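Local coordinates for protein mitochondrial association factor 1 (Toxoplasma gondii, PDB 6BXS) that belongs to a locus required for manipulation of host mitochondria, though its own role is less certain, and has a macro domain, a fold that binds ADP-ribose in relatives, at residues 44-52 and 60-68. Numbering follows the deposited sequence.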
ATOM      1  N   ARG A  44      -8.232  12.422   4.637  1.00 29.37           N
ATOM      2  CA  ARG A  44      -8.413  11.315   3.710  1.00 31.62           C
ATOM      3  C   ARG A  44      -7.189  10.405   3.698  1.00 26.66           C
ATOM      4  O   ARG A  44      -6.186  10.700   3.046  1.00 23.76           O
ATOM      5  CB  ARG A  44      -8.691  11.838   2.303  1.00 29.81           C
ATOM      6  CG  ARG A  44      -9.776  12.910   2.235  1.00 31.55           C
ATOM      7  CD  ARG A  44     -10.022  13.348   0.799  1.00 29.45           C
ATOM      8  NE  ARG A  44     -10.069  12.194  -0.093  1.00 28.05           N
ATOM      9  CZ  ARG A  44     -11.137  11.421  -0.270  1.00 30.28           C
ATOM     10  NH1 ARG A  44     -11.068  10.385  -1.092  1.00 35.84           N
ATOM     11  NH2 ARG A  44     -12.272  11.679   0.367  1.00 33.40           N
ATOM     12  N   VAL A  45      -7.286   9.299   4.428  1.00 19.50           N
ATOM     13  CA  VAL A  45      -6.195   8.339   4.537  1.00 23.39           C
ATOM     14  C   VAL A  45      -6.441   7.140   3.626  1.00 24.34           C
ATOM     15  O   VAL A  45      -7.473   6.480   3.731  1.00 26.30           O
ATOM     16  CB  VAL A  45      -6.026   7.843   5.985  1.00 21.22           C
ATOM     17  CG1 VAL A  45      -4.784   6.962   6.111  1.00 22.53           C
ATOM     18  CG2 VAL A  45      -5.948   9.019   6.946  1.00 20.97           C
ATOM     19  N   ALA A  46      -5.491   6.872   2.734  1.00 20.64           N
ATOM     20  CA  ALA A  46      -5.554   5.706   1.861  1.00 26.72           C
ATOM     21  C   ALA A  46      -4.653   4.605   2.402  1.00 21.13           C
ATOM     22  O   ALA A  46      -3.452   4.802   2.563  1.00 19.88           O
ATOM     23  CB  ALA A  46      -5.149   6.076   0.443  1.00 24.73           C
ATOM     24  N   THR A  47      -5.235   3.445   2.683  1.00 19.63           N
ATOM     25  CA  THR A  47      -4.483   2.338   3.255  1.00 17.48           C
ATOM     26  C   THR A  47      -3.950   1.423   2.154  1.00 21.74           C
ATOM     27  O   THR A  47      -4.651   1.118   1.187  1.00 19.53           O
ATOM     28  CB  THR A  47      -5.347   1.533   4.237  1.00 22.95           C
ATOM     29  OG1 THR A  47      -5.851   2.415   5.250  1.00 20.35           O
ATOM     30  CG2 THR A  47      -4.533   0.428   4.892  1.00 23.63           C
ATOM     31  N   VAL A  48      -2.702   0.992   2.315  1.00 19.52           N
ATOM     32  CA  VAL A  48      -2.011   0.200   1.304  1.00 22.04           C
ATOM     33  C   VAL A  48      -2.126  -1.291   1.596  1.00 22.47           C
ATOM     34  O   VAL A  48      -1.588  -1.788   2.583  1.00 23.25           O
ATOM     35  CB  VAL A  48      -0.521   0.587   1.217  1.00 22.41           C
ATOM     36  CG1 VAL A  48       0.241  -0.365   0.293  1.00 25.49           C
ATOM     37  CG2 VAL A  48      -0.376   2.028   0.736  1.00 22.22           C
ATOM     38  N   ASP A  49      -2.823  -2.002   0.717  1.00 23.59           N
ATOM     39  CA  ASP A  49      -2.986  -3.442   0.847  1.00 20.26           C
ATOM     40  C   ASP A  49      -1.685  -4.171   0.534  1.00 20.36           C
ATOM     41  O   ASP A  49      -1.089  -3.959  -0.522  1.00 24.16           O
ATOM     42  CB  ASP A  49      -4.092  -3.930  -0.090  1.00 21.51           C
ATOM     43  CG  ASP A  49      -4.517  -5.361   0.191  1.00 26.47           C
ATOM     44  OD1 ASP A  49      -3.857  -6.046   1.003  1.00 27.15           O
ATOM     45  OD2 ASP A  49      -5.516  -5.806  -0.413  1.00 22.39           O
ATOM     46  N   ALA A  50      -1.245  -5.029   1.448  1.00 21.24           N
ATOM     47  CA  ALA A  50      -0.121  -5.915   1.167  1.00 22.13           C
ATOM     48  C   ALA A  50      -0.587  -6.994   0.195  1.00 19.87           C
ATOM     49  O   ALA A  50      -1.068  -8.050   0.604  1.00 23.81           O
ATOM     50  CB  ALA A  50       0.419  -6.531   2.445  1.00 23.69           C
ATOM     51  N   GLY A  51      -0.433  -6.712  -1.095  1.00 20.40           N
ATOM     52  CA  GLY A  51      -1.032  -7.516  -2.143  1.00 22.88           C
ATOM     53  C   GLY A  51      -0.340  -8.834  -2.419  1.00 23.18           C
ATOM     54  O   GLY A  51       0.771  -9.085  -1.953  1.00 20.79           O
ATOM     55  N   THR A  52      -1.015  -9.673  -3.198  1.00 22.95           N
ATOM     56  CA  THR A  52      -0.491 -10.972  -3.595  1.00 23.80           C
ATOM     57  C   THR A  52       0.096 -10.890  -5.000  1.00 20.64           C
ATOM     58  O   THR A  52      -0.239  -9.994  -5.771  1.00 19.11           O
ATOM     59  CB  THR A  52      -1.588 -12.049  -3.570  1.00 22.08           C
ATOM     60  OG1 THR A  52      -2.632 -11.671  -4.470  1.00 22.18           O
ATOM     61  CG2 THR A  52      -2.165 -12.204  -2.167  1.00 28.83           C
ATOM     62  N   VAL A  60      -5.773 -14.312   2.874  1.00 31.17           N
ATOM     63  CA  VAL A  60      -5.381 -14.230   4.278  1.00 29.96           C
ATOM     64  C   VAL A  60      -4.539 -12.991   4.567  1.00 28.67           C
ATOM     65  O   VAL A  60      -4.245 -12.202   3.670  1.00 29.44           O
ATOM     66  CB  VAL A  60      -4.588 -15.485   4.697  1.00 27.80           C
ATOM     67  CG1 VAL A  60      -5.439 -16.733   4.499  1.00 31.35           C
ATOM     68  CG2 VAL A  60      -3.292 -15.594   3.898  1.00 37.59           C
ATOM     69  N   GLY A  61      -4.146 -12.832   5.828  1.00 26.70           N
ATOM     70  CA  GLY A  61      -3.349 -11.692   6.236  1.00 34.12           C
ATOM     71  C   GLY A  61      -4.108 -10.391   6.053  1.00 24.28           C
ATOM     72  O   GLY A  61      -5.335 -10.358   6.146  1.00 23.79           O
ATOM     73  N   MET A  62      -3.375  -9.318   5.780  1.00 25.11           N
ATOM     74  CA  MET A  62      -3.979  -8.004   5.594  1.00 27.91           C
ATOM     75  C   MET A  62      -4.903  -7.977   4.384  1.00 23.83           C
ATOM     76  O   MET A  62      -5.960  -7.345   4.414  1.00 22.22           O
ATOM     77  CB  MET A  62      -2.897  -6.941   5.430  1.00 25.38           C
ATOM     78  CG  MET A  62      -3.443  -5.526   5.388  1.00 34.24           C
ATOM     79  SD  MET A  62      -2.175  -4.315   5.011  1.00 34.83           S
ATOM     80  CE  MET A  62      -3.123  -2.802   5.151  1.00 38.33           C
ATOM     81  N   ASN A  63      -4.486  -8.649   3.315  1.00 20.83           N
ATOM     82  CA  ASN A  63      -5.284  -8.732   2.099  1.00 22.31           C
ATOM     83  C   ASN A  63      -6.666  -9.288   2.402  1.00 20.72           C
ATOM     84  O   ASN A  63      -7.673  -8.798   1.890  1.00 24.63           O
ATOM     85  CB  ASN A  63      -4.575  -9.601   1.057  1.00 21.91           C
ATOM     86  CG  ASN A  63      -5.194  -9.484  -0.324  1.00 26.17           C
ATOM     87  OD1 ASN A  63      -5.812  -8.475  -0.659  1.00 23.68           O
ATOM     88  ND2 ASN A  63      -5.031 -10.520  -1.135  1.00 27.86           N
ATOM     89  N   GLY A  64      -6.704 -10.308   3.254  1.00 25.01           N
ATOM     90  CA  GLY A  64      -7.953 -10.902   3.689  1.00 25.28           C
ATOM     91  C   GLY A  64      -8.794  -9.942   4.507  1.00 26.61           C
ATOM     92  O   GLY A  64     -10.021  -9.947   4.409  1.00 23.89           O
ATOM     93  N   GLU A  65      -8.139  -9.116   5.319  1.00 25.55           N
ATOM     94  CA  GLU A  65      -8.843  -8.128   6.131  1.00 28.90           C
ATOM     95  C   GLU A  65      -9.466  -7.057   5.243  1.00 25.30           C
ATOM     96  O   GLU A  65     -10.568  -6.580   5.515  1.00 28.10           O
ATOM     97  CB  GLU A  65      -7.899  -7.484   7.150  1.00 29.01           C
ATOM     98  CG  GLU A  65      -7.368  -8.444   8.202  1.00 33.43           C
ATOM     99  CD  GLU A  65      -8.465  -9.021   9.078  1.00 44.30           C
ATOM    100  OE1 GLU A  65      -9.476  -8.324   9.310  1.00 46.33           O
ATOM    101  OE2 GLU A  65      -8.317 -10.176   9.532  1.00 44.01           O
ATOM    102  N   PHE A  66      -8.752  -6.679   4.187  1.00 23.37           N
ATOM    103  CA  PHE A  66      -9.270  -5.725   3.210  1.00 22.48           C
ATOM    104  C   PHE A  66     -10.527  -6.275   2.543  1.00 22.70           C
ATOM    105  O   PHE A  66     -11.533  -5.578   2.415  1.00 21.50           O
ATOM    106  CB  PHE A  66      -8.213  -5.408   2.145  1.00 26.46           C
ATOM    107  CG  PHE A  66      -7.707  -3.994   2.189  1.00 22.23           C
ATOM    108  CD1 PHE A  66      -8.503  -2.945   1.759  1.00 22.52           C
ATOM    109  CD2 PHE A  66      -6.430  -3.713   2.644  1.00 25.94           C
ATOM    110  CE1 PHE A  66      -8.039  -1.643   1.792  1.00 23.40           C
ATOM    111  CE2 PHE A  66      -5.959  -2.414   2.677  1.00 23.36           C
ATOM    112  CZ  PHE A  66      -6.764  -1.379   2.250  1.00 20.87           C
ATOM    113  N   ALA A  67     -10.460  -7.531   2.117  1.00 23.31           N
ATOM    114  CA  ALA A  67     -11.595  -8.181   1.470  1.00 24.66           C
ATOM    115  C   ALA A  67     -12.787  -8.286   2.416  1.00 22.67           C
ATOM    116  O   ALA A  67     -13.914  -7.963   2.040  1.00 23.52           O
ATOM    117  CB  ALA A  67     -11.194  -9.552   0.973  1.00 24.91           C
ATOM    118  N   ASP A  68     -12.533  -8.737   3.640  1.00 24.06           N
ATOM    119  CA  ASP A  68     -13.581  -8.858   4.649  1.00 26.70           C
ATOM    120  C   ASP A  68     -14.263  -7.520   4.903  1.00 23.88           C
ATOM    121  O   ASP A  68     -15.485  -7.452   5.031  1.00 21.33           O
ATOM    122  CB  ASP A  68     -13.002  -9.403   5.957  1.00 28.04           C
ATOM    123  CG  ASP A  68     -12.517 -10.836   5.827  1.00 37.24           C
ATOM    124  OD1 ASP A  68     -12.939 -11.523   4.873  1.00 32.05           O
ATOM    125  OD2 ASP A  68     -11.717 -11.277   6.680  1.00 40.44           O
TER
HETATM  126  O   HOH W   1      -1.524  -9.554   2.974  1.00 21.61           O
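M62 reaches from the first turn of helix 61-68 to strand 45-50 and illustrates how an unbranched side chain can span from a helix to the strand beneath it. Its CB points at the strand, and CG stands anti to the backbone N (chi1 -173°), directing the extended chain along the strand. M62 SD then passes the backbone of A50, 3.8 Å from A50 N. The terminal M62 CE settles 3.2 Å from V48 O and 3.5 Å from T47 CG2. Beyond the two segments, M62 also touches P217 and M257. One turn on, F66 packs beside it: F66 CZ lies 3.8 Å from T47 CB, and F66 CD2 is 3.5 Å from D49 CG, with the carboxylate and ring planes only 21° apart. T47 meets F66 through CB and M62 through CG2, whereas its OG1 is hydrogen-bonded to L36 O. Farther along the chain, at A50, one water donates to A50 O (2.8 Å) and accepts from N63 N, joining the strand to the helix's first turn. Strand 45-50 is flanked by parallel strands 213-216 and 166-170, and the helix that follows it packs against this central part of the mixed sheet, an arrangement characteristic of the α/β macro domain.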